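Local coordinates for Z5138 gene product (Escherichia coli, PDB 1XOU), which probably acts as a type III secretion chaperone that binds the filament protein EspA, and perhaps EspB, before export, at residues B[5-8]-B[9-13]; B[30-33]-B[34-38]; B[39-42]-B[43-46]; B[51-54]-B[55-59]; B[71-74]-B[75-79]. The protein carries 1 engineered substitution. One frame throughout, in Å; residues are numbered along the deposited sequence.

Contact 1 (B[5-8]-B[9-13]); sequences SQTR and NKELL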
loop_
_atom_site.group_PDB
_atom_site.type_symbol
_atom_site.label_atom_id
_atom_site.label_comp_id
_atom_site.label_asym_id
_atom_site.label_seq_id
_atom_site.Cartn_x
_atom_site.Cartn_y
_atom_site.Cartn_z
ATOM N N SER B 5 -30.367 5.986 0.121
ATOM C CA SER B 5 -29.396 5.498 -0.868
ATOM C C SER B 5 -28.017 6.062 -0.559
ATOM O O SER B 5 -27.016 5.352 -0.606
ATOM C CB SER B 5 -29.768 5.944 -2.288
ATOM O OG SER B 5 -30.736 5.094 -2.861
ATOM N N GLN B 6 -27.981 7.358 -0.270
ATOM C CA GLN B 6 -26.742 8.028 0.047
ATOM C C GLN B 6 -26.070 7.367 1.234
ATOM O O GLN B 6 -24.872 7.089 1.199
ATOM C CB GLN B 6 -26.996 9.505 0.339
ATOM C CG GLN B 6 -27.041 10.382 -0.899
ATOM C CD GLN B 6 -27.084 11.862 -0.562
ATOM O OE1 GLN B 6 -26.756 12.704 -1.401
ATOM N NE2 GLN B 6 -27.496 12.191 0.667
ATOM N N THR B 7 -26.835 7.109 2.287
ATOM C CA THR B 7 -26.277 6.464 3.466
ATOM C C THR B 7 -25.756 5.072 3.121
ATOM O O THR B 7 -24.681 4.672 3.565
ATOM C CB THR B 7 -27.318 6.330 4.568
ATOM O OG1 THR B 7 -27.876 7.619 4.846
ATOM C CG2 THR B 7 -26.672 5.779 5.831
ATOM N N ARG B 8 -26.520 4.326 2.334
ATOM C CA ARG B 8 -26.084 2.995 1.952
ATOM C C ARG B 8 -24.773 3.081 1.172
ATOM O O ARG B 8 -23.874 2.273 1.371
ATOM C CB ARG B 8 -27.158 2.290 1.113
ATOM C CG ARG B 8 -26.740 0.898 0.683
ATOM C CD ARG B 8 -27.903 -0.067 0.581
ATOM N NE ARG B 8 -27.421 -1.446 0.460
ATOM C CZ ARG B 8 -28.204 -2.523 0.373
ATOM N NH1 ARG B 8 -27.653 -3.731 0.267
ATOM N NH2 ARG B 8 -29.530 -2.398 0.389
ATOM N N ASN B 9 -24.654 4.065 0.292
ATOM C CA ASN B 9 -23.431 4.217 -0.483
ATOM C C ASN B 9 -22.237 4.623 0.370
ATOM O O ASN B 9 -21.129 4.158 0.139
ATOM C CB ASN B 9 -23.628 5.236 -1.601
ATOM C CG ASN B 9 -24.270 4.629 -2.831
ATOM O OD1 ASN B 9 -24.835 5.345 -3.658
ATOM N ND2 ASN B 9 -24.175 3.308 -2.969
ATOM N N LYS B 10 -22.450 5.489 1.353
ATOM C CA LYS B 10 -21.351 5.908 2.203
ATOM C C LYS B 10 -20.855 4.741 3.042
ATOM O O LYS B 10 -19.660 4.622 3.293
ATOM C CB LYS B 10 -21.786 7.085 3.078
ATOM C CG LYS B 10 -21.902 8.376 2.270
ATOM C CD LYS B 10 -22.904 9.392 2.828
ATOM C CE LYS B 10 -22.378 10.148 4.038
ATOM N NZ LYS B 10 -23.266 11.311 4.356
ATOM N N GLU B 11 -21.771 3.869 3.452
ATOM C CA GLU B 11 -21.415 2.695 4.249
ATOM C C GLU B 11 -20.602 1.708 3.413
ATOM O O GLU B 11 -19.638 1.122 3.893
ATOM C CB GLU B 11 -22.669 1.995 4.762
ATOM C CG GLU B 11 -23.488 2.795 5.752
ATOM C CD GLU B 11 -24.674 1.999 6.270
ATOM O OE1 GLU B 11 -24.445 0.893 6.811
ATOM O OE2 GLU B 11 -25.831 2.470 6.136
ATOM N N LEU B 12 -21.019 1.518 2.168
ATOM C CA LEU B 12 -20.339 0.627 1.236
ATOM C C LEU B 12 -18.889 1.081 1.090
ATOM O O LEU B 12 -17.955 0.323 1.358
ATOM C CB LEU B 12 -21.034 0.704 -0.124
ATOM C CG LEU B 12 -21.896 -0.456 -0.629
ATOM C CD1 LEU B 12 -21.002 -1.445 -1.372
ATOM C CD2 LEU B 12 -22.647 -1.115 0.527
ATOM N N LEU B 13 -18.726 2.330 0.651
ATOM C CA LEU B 13 -17.420 2.948 0.462
ATOM C C LEU B 13 -16.575 2.790 1.716
ATOM O O LEU B 13 -15.464 2.268 1.668
ATOM C CB LEU B 13 -17.587 4.435 0.129
ATOM C CG LEU B 13 -17.559 4.882 -1.345
ATOM C CD1 LEU B 13 -17.621 3.697 -2.284
ATOM C CD2 LEU B 13 -18.713 5.829 -1.608
#

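Contact 2 (B[30-33]-B[34-38]); sequences EFDV and VKESV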
loop_
_atom_site.group_PDB
_atom_site.type_symbol
_atom_site.label_atom_id
_atom_site.label_comp_id
_atom_site.label_asym_id
_atom_site.label_seq_id
_atom_site.Cartn_x
_atom_site.Cartn_y
_atom_site.Cartn_z
ATOM N N GLU B 30 3.143 -9.454 5.680
ATOM C CA GLU B 30 3.698 -10.545 4.879
ATOM C C GLU B 30 5.106 -10.225 4.396
ATOM O O GLU B 30 5.852 -11.134 4.011
ATOM C CB GLU B 30 2.833 -10.835 3.650
ATOM C CG GLU B 30 1.387 -11.140 3.953
ATOM C CD GLU B 30 0.590 -11.556 2.718
ATOM O OE1 GLU B 30 0.688 -10.890 1.656
ATOM O OE2 GLU B 30 -0.154 -12.554 2.823
ATOM N N PHE B 31 5.469 -8.942 4.400
ATOM C CA PHE B 31 6.801 -8.554 3.944
ATOM C C PHE B 31 7.915 -9.024 4.870
ATOM O O PHE B 31 9.088 -8.921 4.525
ATOM C CB PHE B 31 6.902 -7.037 3.721
ATOM C CG PHE B 31 6.861 -6.638 2.268
ATOM C CD1 PHE B 31 5.649 -6.370 1.636
ATOM C CD2 PHE B 31 8.037 -6.582 1.516
ATOM C CE1 PHE B 31 5.599 -6.051 0.274
ATOM C CE2 PHE B 31 8.001 -6.265 0.153
ATOM C CZ PHE B 31 6.771 -5.998 -0.469
ATOM N N ASP B 32 7.565 -9.538 6.047
ATOM C CA ASP B 32 8.610 -10.045 6.925
ATOM C C ASP B 32 9.046 -11.395 6.351
ATOM O O ASP B 32 10.198 -11.801 6.489
ATOM C CB ASP B 32 8.133 -10.217 8.368
ATOM C CG ASP B 32 9.303 -10.214 9.362
ATOM O OD1 ASP B 32 9.867 -9.123 9.629
ATOM O OD2 ASP B 32 9.680 -11.303 9.856
ATOM N N VAL B 33 8.115 -12.086 5.701
ATOM C CA VAL B 33 8.433 -13.359 5.068
ATOM C C VAL B 33 9.389 -13.013 3.931
ATOM O O VAL B 33 10.361 -13.719 3.674
ATOM C CB VAL B 33 7.172 -14.033 4.481
ATOM C CG1 VAL B 33 7.548 -15.319 3.758
ATOM C CG2 VAL B 33 6.197 -14.330 5.588
ATOM N N VAL B 34 9.102 -11.910 3.253
ATOM C CA VAL B 34 9.956 -11.465 2.169
ATOM C C VAL B 34 11.320 -11.106 2.751
ATOM O O VAL B 34 12.346 -11.365 2.140
ATOM C CB VAL B 34 9.362 -10.246 1.459
ATOM C CG1 VAL B 34 10.359 -9.702 0.463
ATOM C CG2 VAL B 34 8.073 -10.636 0.742
ATOM N N LYS B 35 11.327 -10.523 3.944
ATOM C CA LYS B 35 12.573 -10.162 4.607
ATOM C C LYS B 35 13.377 -11.438 4.851
ATOM O O LYS B 35 14.500 -11.570 4.376
ATOM C CB LYS B 35 12.269 -9.464 5.928
ATOM C CG LYS B 35 13.452 -8.738 6.561
ATOM C CD LYS B 35 12.965 -7.708 7.609
ATOM C CE LYS B 35 11.979 -6.679 6.996
ATOM N NZ LYS B 35 11.522 -5.618 7.950
ATOM N N GLU B 36 12.787 -12.381 5.578
ATOM C CA GLU B 36 13.443 -13.655 5.865
ATOM C C GLU B 36 13.973 -14.346 4.609
ATOM O O GLU B 36 15.097 -14.837 4.599
ATOM C CB GLU B 36 12.478 -14.609 6.562
ATOM C CG GLU B 36 12.290 -14.362 8.045
ATOM C CD GLU B 36 11.437 -15.443 8.702
ATOM O OE1 GLU B 36 10.194 -15.453 8.494
ATOM O OE2 GLU B 36 12.017 -16.293 9.416
ATOM N N SER B 37 13.156 -14.387 3.561
ATOM C CA SER B 37 13.537 -15.035 2.313
ATOM C C SER B 37 14.782 -14.405 1.729
ATOM O O SER B 37 15.710 -15.101 1.316
ATOM C CB SER B 37 12.412 -14.921 1.285
ATOM O OG SER B 37 11.153 -15.191 1.870
ATOM N N VAL B 38 14.785 -13.076 1.694
ATOM C CA VAL B 38 15.894 -12.305 1.138
ATOM C C VAL B 38 17.195 -12.532 1.911
ATOM O O VAL B 38 18.272 -12.537 1.320
ATOM C CB VAL B 38 15.540 -10.790 1.096
ATOM C CG1 VAL B 38 16.086 -10.070 2.333
ATOM C CG2 VAL B 38 16.052 -10.183 -0.193
#

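Contact 3 (B[39-42]-B[43-46]); sequences NELS and EKAK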
loop_
_atom_site.group_PDB
_atom_site.type_symbol
_atom_site.label_atom_id
_atom_site.label_comp_id
_atom_site.label_asym_id
_atom_site.label_seq_id
_atom_site.Cartn_x
_atom_site.Cartn_y
_atom_site.Cartn_z
ATOM N N ASN B 39 17.098 -12.723 3.222
ATOM C CA ASN B 39 18.290 -12.988 4.012
ATOM C C ASN B 39 18.781 -14.401 3.719
ATOM O O ASN B 39 19.986 -14.659 3.713
ATOM C CB ASN B 39 18.006 -12.851 5.499
ATOM C CG ASN B 39 17.540 -11.463 5.871
ATOM O OD1 ASN B 39 18.190 -10.456 5.542
ATOM N ND2 ASN B 39 16.402 -11.393 6.560
ATOM N N GLU B 40 17.849 -15.319 3.480
ATOM C CA GLU B 40 18.226 -16.683 3.169
ATOM C C GLU B 40 18.964 -16.661 1.843
ATOM O O GLU B 40 19.970 -17.352 1.675
ATOM C CB GLU B 40 16.991 -17.576 3.080
ATOM C CG GLU B 40 16.280 -17.752 4.421
ATOM C CD GLU B 40 14.895 -18.389 4.297
ATOM O OE1 GLU B 40 14.402 -18.549 3.155
ATOM O OE2 GLU B 40 14.302 -18.716 5.352
ATOM N N LEU B 41 18.484 -15.854 0.902
ATOM C CA LEU B 41 19.143 -15.764 -0.395
ATOM C C LEU B 41 20.592 -15.313 -0.204
ATOM O O LEU B 41 21.461 -15.669 -0.987
ATOM C CB LEU B 41 18.427 -14.774 -1.309
ATOM C CG LEU B 41 18.302 -15.238 -2.765
ATOM C CD1 LEU B 41 18.088 -14.031 -3.671
ATOM C CD2 LEU B 41 19.546 -15.991 -3.176
ATOM N N SER B 42 20.845 -14.517 0.831
ATOM C CA SER B 42 22.200 -14.053 1.115
ATOM C C SER B 42 23.057 -15.250 1.490
ATOM O O SER B 42 24.063 -15.532 0.844
ATOM C CB SER B 42 22.204 -13.064 2.279
ATOM O OG SER B 42 21.657 -11.829 1.885
ATOM N N GLU B 43 22.651 -15.947 2.545
ATOM C CA GLU B 43 23.374 -17.121 3.007
ATOM C C GLU B 43 23.724 -18.024 1.841
ATOM O O GLU B 43 24.861 -18.463 1.725
ATOM C CB GLU B 43 22.536 -17.892 4.022
ATOM C CG GLU B 43 22.236 -17.097 5.275
ATOM C CD GLU B 43 23.499 -16.610 5.967
ATOM O OE1 GLU B 43 24.275 -17.455 6.471
ATOM O OE2 GLU B 43 23.719 -15.381 6.000
ATOM N N LYS B 44 22.759 -18.291 0.966
ATOM C CA LYS B 44 23.020 -19.162 -0.171
ATOM C C LYS B 44 23.987 -18.512 -1.155
ATOM O O LYS B 44 24.706 -19.203 -1.873
ATOM C CB LYS B 44 21.710 -19.546 -0.883
ATOM C CG LYS B 44 21.859 -20.758 -1.829
ATOM C CD LYS B 44 20.527 -21.267 -2.408
ATOM C CE LYS B 44 20.004 -20.385 -3.550
ATOM N NZ LYS B 44 18.708 -20.844 -4.159
ATOM N N ALA B 45 24.011 -17.183 -1.179
ATOM C CA ALA B 45 24.896 -16.446 -2.077
ATOM C C ALA B 45 26.352 -16.634 -1.667
ATOM O O ALA B 45 27.250 -16.554 -2.502
ATOM C CB ALA B 45 24.540 -14.959 -2.074
ATOM N N LYS B 46 26.580 -16.871 -0.376
ATOM C CA LYS B 46 27.927 -17.086 0.144
ATOM C C LYS B 46 28.667 -18.069 -0.756
ATOM O O LYS B 46 29.721 -17.760 -1.308
ATOM C CB LYS B 46 27.877 -17.684 1.551
ATOM C CG LYS B 46 27.470 -16.743 2.673
ATOM C CD LYS B 46 27.320 -17.539 3.974
ATOM C CE LYS B 46 27.623 -16.722 5.232
ATOM N NZ LYS B 46 26.611 -15.677 5.540
#

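Contact 4 (B[51-54]-B[55-59]); sequences AAEK and LNKLI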
loop_
_atom_site.group_PDB
_atom_site.type_symbol
_atom_site.label_atom_id
_atom_site.label_comp_id
_atom_site.label_asym_id
_atom_site.label_seq_id
_atom_site.Cartn_x
_atom_site.Cartn_y
_atom_site.Cartn_z
ATOM N N ALA B 51 22.792 -17.521 -6.753
ATOM C CA ALA B 51 22.097 -16.770 -5.721
ATOM C C ALA B 51 22.628 -15.338 -5.683
ATOM O O ALA B 51 21.867 -14.381 -5.575
ATOM C CB ALA B 51 22.301 -17.450 -4.358
ATOM N N ALA B 52 23.945 -15.205 -5.772
ATOM C CA ALA B 52 24.585 -13.900 -5.741
ATOM C C ALA B 52 24.060 -13.010 -6.861
ATOM O O ALA B 52 23.781 -11.833 -6.646
ATOM C CB ALA B 52 26.094 -14.064 -5.856
ATOM N N GLU B 53 23.925 -13.575 -8.056
ATOM C CA GLU B 53 23.430 -12.827 -9.201
ATOM C C GLU B 53 21.966 -12.418 -8.995
ATOM O O GLU B 53 21.545 -11.344 -9.431
ATOM C CB GLU B 53 23.572 -13.669 -10.464
ATOM C CG GLU B 53 23.146 -12.958 -11.737
ATOM C CD GLU B 53 24.032 -11.759 -12.076
ATOM O OE1 GLU B 53 23.743 -11.074 -13.092
ATOM O OE2 GLU B 53 25.011 -11.509 -11.328
ATOM N N LYS B 54 21.192 -13.281 -8.339
ATOM C CA LYS B 54 19.791 -12.995 -8.055
ATOM C C LYS B 54 19.735 -11.828 -7.083
ATOM O O LYS B 54 19.074 -10.824 -7.336
ATOM C CB LYS B 54 19.095 -14.223 -7.437
ATOM C CG LYS B 54 18.645 -15.274 -8.463
ATOM C CD LYS B 54 17.870 -16.449 -7.833
ATOM C CE LYS B 54 18.769 -17.312 -6.934
ATOM N NZ LYS B 54 18.101 -18.518 -6.314
ATOM N N LEU B 55 20.444 -11.964 -5.973
ATOM C CA LEU B 55 20.484 -10.925 -4.958
ATOM C C LEU B 55 20.827 -9.557 -5.545
ATOM O O LEU B 55 20.101 -8.587 -5.322
ATOM C CB LEU B 55 21.513 -11.278 -3.881
ATOM C CG LEU B 55 21.058 -11.134 -2.425
ATOM C CD1 LEU B 55 22.263 -11.273 -1.499
ATOM C CD2 LEU B 55 20.376 -9.789 -2.225
ATOM N N ASN B 56 21.924 -9.479 -6.297
ATOM C CA ASN B 56 22.349 -8.213 -6.892
ATOM C C ASN B 56 21.295 -7.626 -7.815
ATOM O O ASN B 56 21.120 -6.408 -7.880
ATOM C CB ASN B 56 23.658 -8.382 -7.660
ATOM C CG ASN B 56 24.763 -8.974 -6.812
ATOM O OD1 ASN B 56 24.867 -8.699 -5.618
ATOM N ND2 ASN B 56 25.607 -9.786 -7.436
ATOM N N LYS B 57 20.606 -8.493 -8.546
ATOM C CA LYS B 57 19.542 -8.044 -9.439
ATOM C C LYS B 57 18.437 -7.440 -8.571
ATOM O O LYS B 57 17.874 -6.395 -8.903
ATOM C CB LYS B 57 18.998 -9.218 -10.278
ATOM C CG LYS B 57 19.806 -9.481 -11.543
ATOM C CD LYS B 57 19.931 -8.168 -12.322
ATOM C CE LYS B 57 21.092 -8.166 -13.322
ATOM N NZ LYS B 57 21.413 -6.762 -13.777
ATOM N N LEU B 58 18.145 -8.105 -7.455
ATOM C CA LEU B 58 17.130 -7.639 -6.514
ATOM C C LEU B 58 17.525 -6.291 -5.938
ATOM O O LEU B 58 16.732 -5.347 -5.916
ATOM C CB LEU B 58 16.974 -8.630 -5.367
ATOM C CG LEU B 58 15.708 -9.484 -5.391
ATOM C CD1 LEU B 58 15.717 -10.417 -4.192
ATOM C CD2 LEU B 58 14.484 -8.589 -5.364
ATOM N N ILE B 59 18.761 -6.212 -5.460
ATOM C CA ILE B 59 19.273 -4.976 -4.887
ATOM C C ILE B 59 19.143 -3.813 -5.874
ATOM O O ILE B 59 18.645 -2.752 -5.518
ATOM C CB ILE B 59 20.740 -5.152 -4.458
ATOM C CG1 ILE B 59 20.817 -6.236 -3.379
ATOM C CG2 ILE B 59 21.302 -3.831 -3.949
ATOM C CD1 ILE B 59 22.212 -6.709 -3.062
#

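Contact 5 (B[71-74]-B[75-79]); sequences YDSA and LSKIE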
loop_
_atom_site.group_PDB
_atom_site.type_symbol
_atom_site.label_atom_id
_atom_site.label_comp_id
_atom_site.label_asym_id
_atom_site.label_seq_id
_atom_site.Cartn_x
_atom_site.Cartn_y
_atom_site.Cartn_z
ATOM N N TYR B 71 7.289 0.671 -5.478
ATOM C CA TYR B 71 7.288 1.159 -4.105
ATOM C C TYR B 71 6.989 2.665 -4.021
ATOM O O TYR B 71 6.119 3.093 -3.266
ATOM C CB TYR B 71 8.641 0.856 -3.452
ATOM C CG TYR B 71 8.787 1.501 -2.104
ATOM C CD1 TYR B 71 8.241 0.909 -0.968
ATOM C CD2 TYR B 71 9.380 2.764 -1.973
ATOM C CE1 TYR B 71 8.273 1.557 0.265
ATOM C CE2 TYR B 71 9.419 3.422 -0.743
ATOM C CZ TYR B 71 8.859 2.813 0.367
ATOM O OH TYR B 71 8.856 3.463 1.572
ATOM N N ASP B 72 7.714 3.472 -4.791
ATOM C CA ASP B 72 7.489 4.917 -4.780
ATOM C C ASP B 72 6.078 5.248 -5.228
ATOM O O ASP B 72 5.470 6.207 -4.753
ATOM C CB ASP B 72 8.462 5.639 -5.708
ATOM C CG ASP B 72 9.897 5.579 -5.224
ATOM O OD1 ASP B 72 10.149 5.682 -3.996
ATOM O OD2 ASP B 72 10.782 5.451 -6.096
ATOM N N SER B 73 5.570 4.461 -6.166
ATOM C CA SER B 73 4.238 4.672 -6.684
ATOM C C SER B 73 3.211 4.543 -5.561
ATOM O O SER B 73 2.430 5.460 -5.310
ATOM C CB SER B 73 3.956 3.651 -7.779
ATOM O OG SER B 73 2.700 3.896 -8.373
ATOM N N ALA B 74 3.225 3.401 -4.879
ATOM C CA ALA B 74 2.301 3.153 -3.777
ATOM C C ALA B 74 2.436 4.207 -2.684
ATOM O O ALA B 74 1.437 4.740 -2.200
ATOM C CB ALA B 74 2.547 1.765 -3.186
ATOM N N LEU B 75 3.673 4.509 -2.300
ATOM C CA LEU B 75 3.933 5.485 -1.245
ATOM C C LEU B 75 3.403 6.875 -1.568
ATOM O O LEU B 75 2.848 7.535 -0.701
ATOM C CB LEU B 75 5.436 5.554 -0.960
ATOM C CG LEU B 75 5.987 6.164 0.340
ATOM C CD1 LEU B 75 6.783 7.394 -0.001
ATOM C CD2 LEU B 75 4.874 6.474 1.331
ATOM N N SER B 76 3.552 7.313 -2.814
ATOM C CA SER B 76 3.086 8.644 -3.203
ATOM C C SER B 76 1.574 8.724 -3.285
ATOM O O SER B 76 0.991 9.793 -3.117
ATOM C CB SER B 76 3.691 9.046 -4.540
ATOM O OG SER B 76 3.376 8.073 -5.510
ATOM N N LYS B 77 0.938 7.592 -3.556
ATOM C CA LYS B 77 -0.513 7.550 -3.621
ATOM C C LYS B 77 -1.054 7.729 -2.209
ATOM O O LYS B 77 -2.062 8.421 -2.001
ATOM C CB LYS B 77 -0.971 6.217 -4.205
ATOM C CG LYS B 77 -0.660 6.124 -5.672
ATOM C CD LYS B 77 -1.040 4.798 -6.278
ATOM C CE LYS B 77 -0.662 4.777 -7.754
ATOM N NZ LYS B 77 -0.662 3.382 -8.269
ATOM N N ILE B 78 -0.374 7.112 -1.241
ATOM C CA ILE B 78 -0.794 7.231 0.142
ATOM C C ILE B 78 -0.530 8.650 0.607
ATOM O O ILE B 78 -1.317 9.219 1.365
ATOM C CB ILE B 78 -0.042 6.249 1.086
ATOM C CG1 ILE B 78 -0.380 4.802 0.718
ATOM C CG2 ILE B 78 -0.464 6.494 2.551
ATOM C CD1 ILE B 78 -1.880 4.484 0.793
ATOM N N GLU B 79 0.573 9.230 0.158
ATOM C CA GLU B 79 0.875 10.578 0.577
ATOM C C GLU B 79 -0.124 11.532 -0.038
ATOM O O GLU B 79 -0.465 12.545 0.562
ATOM C CB GLU B 79 2.296 10.942 0.196
ATOM C CG GLU B 79 3.307 10.036 0.856
ATOM C CD GLU B 79 4.748 10.427 0.575
ATOM O OE1 GLU B 79 5.123 10.535 -0.621
ATOM O OE2 GLU B 79 5.508 10.616 1.559
#

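Contact 1 (B[5-8]-B[9-13])
E11 reaches back along the helix to T7, one turn earlier. Both lie near the start of the long helix 3-47, in regular alpha-helix. Four backbone bonds of the i to i+4 type join the two segments. They run from N9 N to S5 O (2.8 Å), K10 N to Q6 O, E11 N to T7 O and L12 N to R8 O.

E11 can be followed outward from the backbone. Its CB sits equally far from two carbonyls, T7 O and R8 O, at 3.6 Å. CG turns to the side of its own backbone N (chi1 -66°), which brings it over the preceding turn at 3.1 Å from T7 O. CD is farther off, 3.8 Å from the same T7 O. The carboxylate then crosses the T7 side chain at an angle and touches it with one oxygen. That neighbour is a methyl group, because T7 OG1 is turned the other way and hydrogen-bonds to I3 O.

On another side of the helix, K10 lays its CG and CD along Q6 O, each at 3.4 Å. Its amino group continues to the chain of another protein and makes a salt bridge with an acidic side chain there. N9 and L13 also pack on apolar side chains of that chain. At the far end of E11, OE2 stops 3.4 Å from T7 CG2.

Contact 2 (B[30-33]-B[34-38])
V34 packs beside F31, and the two side chains point the same way. V34 CB lies 3.9 Å from F31 CD2. CG1 is at a similar distance from the same CD2, while CG2 sits over one face of the ring. CG1 is anti to the V34 backbone N (chi1 173°) and CG2 is anti to its carbonyl carbon. The branched residue thus presents both methyls to the F31 side. F31 also touches Y62 of helix 49-64, and both residues pack on polar side chains of another protein's chain.

The segments belong to the long helix 3-47, which is kinked here. V33 N bonds to E30 O only three residues back (3.0 Å), and V34 N reaches E30 O only weakly. Bonding of the i to i+4 type resumes with K35 N to F31 O (2.8 Å). It continues with E36 N to D32 O (2.8 Å, 175° at the hydrogen) and S37 N to V33 O.

V33 thus meets S37 through its carbonyl, and its side chain leans the same way. CG1 is anti to the V33 backbone N (chi1 177°), which carries this methyl toward the next turn, 4.1 Å from S37 OG. V33 is exposed, and so is D32. D32 OD1 approaches the K35 chain, 4.0 Å from CD, and lies 4.2 Å from K35 NZ, too far for a salt bridge. The other oxygen, D32 OD2, is 4.4 Å from E36 OE1, a like-charged neighbour.

Contact 3 (B[39-42]-B[43-46])
L41 and K44 meet near the end of the long helix 3-47, just before the chain turns into helix 49-64. This is a helical hairpin, and its inner side is the well-packed one. L41 is buried. It lies against A51 and K54 of the returning helix, and also against an apolar side chain of another protein's chain. Within the contact, L41 CD2 is 4.4 Å from K44 CE, a loose touch. K44 stands at the border with helix 49-64. S42 packs on L55 of helix 49-64 and on an apolar side chain of the other protein.

Backbone bonds hold the turn. E43 N bonds to N39 O (3.2 Å), and K44 N to E40 O (3.0 Å). The next step is less regular. A45 N has only weak bonds, one to L41 O and one to S42 O. K46 N then returns to S42 O at 3.1 Å.

The outer side is different. E40, E43 and K46 are exposed, and E43 and K46 form a salt bridge one turn apart. E43 bends at chi2 (-57°) and K46 at its last torsion (70°), which curls their ends together. The lysine spans both carboxylate oxygens, with weak hydrogen-bond geometry: K46 NZ is 2.9 Å from E43 OE2 and 3.1 Å from E43 OE1.

Contact 4 (B[51-54]-B[55-59])
L55 N donates to A51 O at 2.8 Å, nearly straight at the hydrogen (178°). L58 N to K54 O is about as short, at 2.9 Å, but less straight. Between them come N56 N to A52 O (3.0 Å) and K57 N to E53 O (3.1 Å).

A52 O has further company. N56 turns its side chain back beside its own backbone N (chi1 -55°), which lays the amide against that carbonyl. ND2 is only 2.9 Å from A52 O, but the angle is poor and no hydrogen bond results. The backbone N of N56 is the donor that serves this oxygen.

All of this is regular alpha-helix in helix 49-64, the first part of the chain to fold back along helix 3-47. On the exposed side, E53 and K57 run side by side and point the same way. E53 OE1 lies 3.9 Å from K57 CE. The charged ends stay farther apart, with E53 OE1 4.9 Å from K57 NZ. K57 NZ makes its salt bridge with E60 instead.

The other side is packed against helix 3-47 and the chain of another protein. A51 lies on K44 of helix 3-47. L55, L58 and I59 lie on apolar side chains of the other protein's chain, and K54 rests on its backbone.

Contact 5 (B[71-74]-B[75-79])
Y71 and L75 both turn CG anti to the backbone N (chi1 172° and -162°). Their side chains therefore leave the alpha-helix 66-83 together, side by side and pointing the same way. L75 CG comes 4.1 Å from Y71 OH and approaches the ring obliquely. This helix is the last of the chain, and this side of it faces the chain of another protein. Y71 OH hydrogen-bonds to a backbone of that chain, and L75 and I78 pack on its apolar side chains.

K77 keeps an extended chain and passes along the preceding turn. Its CG is 3.2 Å from S73 O and its CE 3.5 Å from S73 OG. Both polar ends have partners in the other protein: K77 NZ pairs with an acidic and a polar side chain, and S73 OG with an acidic one. D72 instead forms a salt bridge with R68.

L75 N bonds to Y71 O (3.0 Å), and I78 N to A74 O. S76 N bonds to D72 O at 2.9 Å. The S76 hydroxyl sits between its own N and carbonyl carbon (chi1 56°), facing two carbonyls of the turn before. S76 OG has one proton for both, and lies 2.9 Å from D72 O and 2.8 Å from S73 O.

Contacts 1, 2 and 3 follow one another on helix 3-47, with contact 1 near one end, about 50 Å from contact 3 between centres. Contact 4 lies on helix 49-64 just past the turn, about 10 Å from contact 3 between centres. These two touch: A45 packs on A51, and K44 NZ lies near K54 NZ, a like charge. Contacts 2 and 4 also touch, through V38 and L58. Contact 5 touches none of the others and comes within about 7 Å of contact 2 between nearest atoms. All five reach the chain of another protein, consistent with a chaperone that binds its client along its helices.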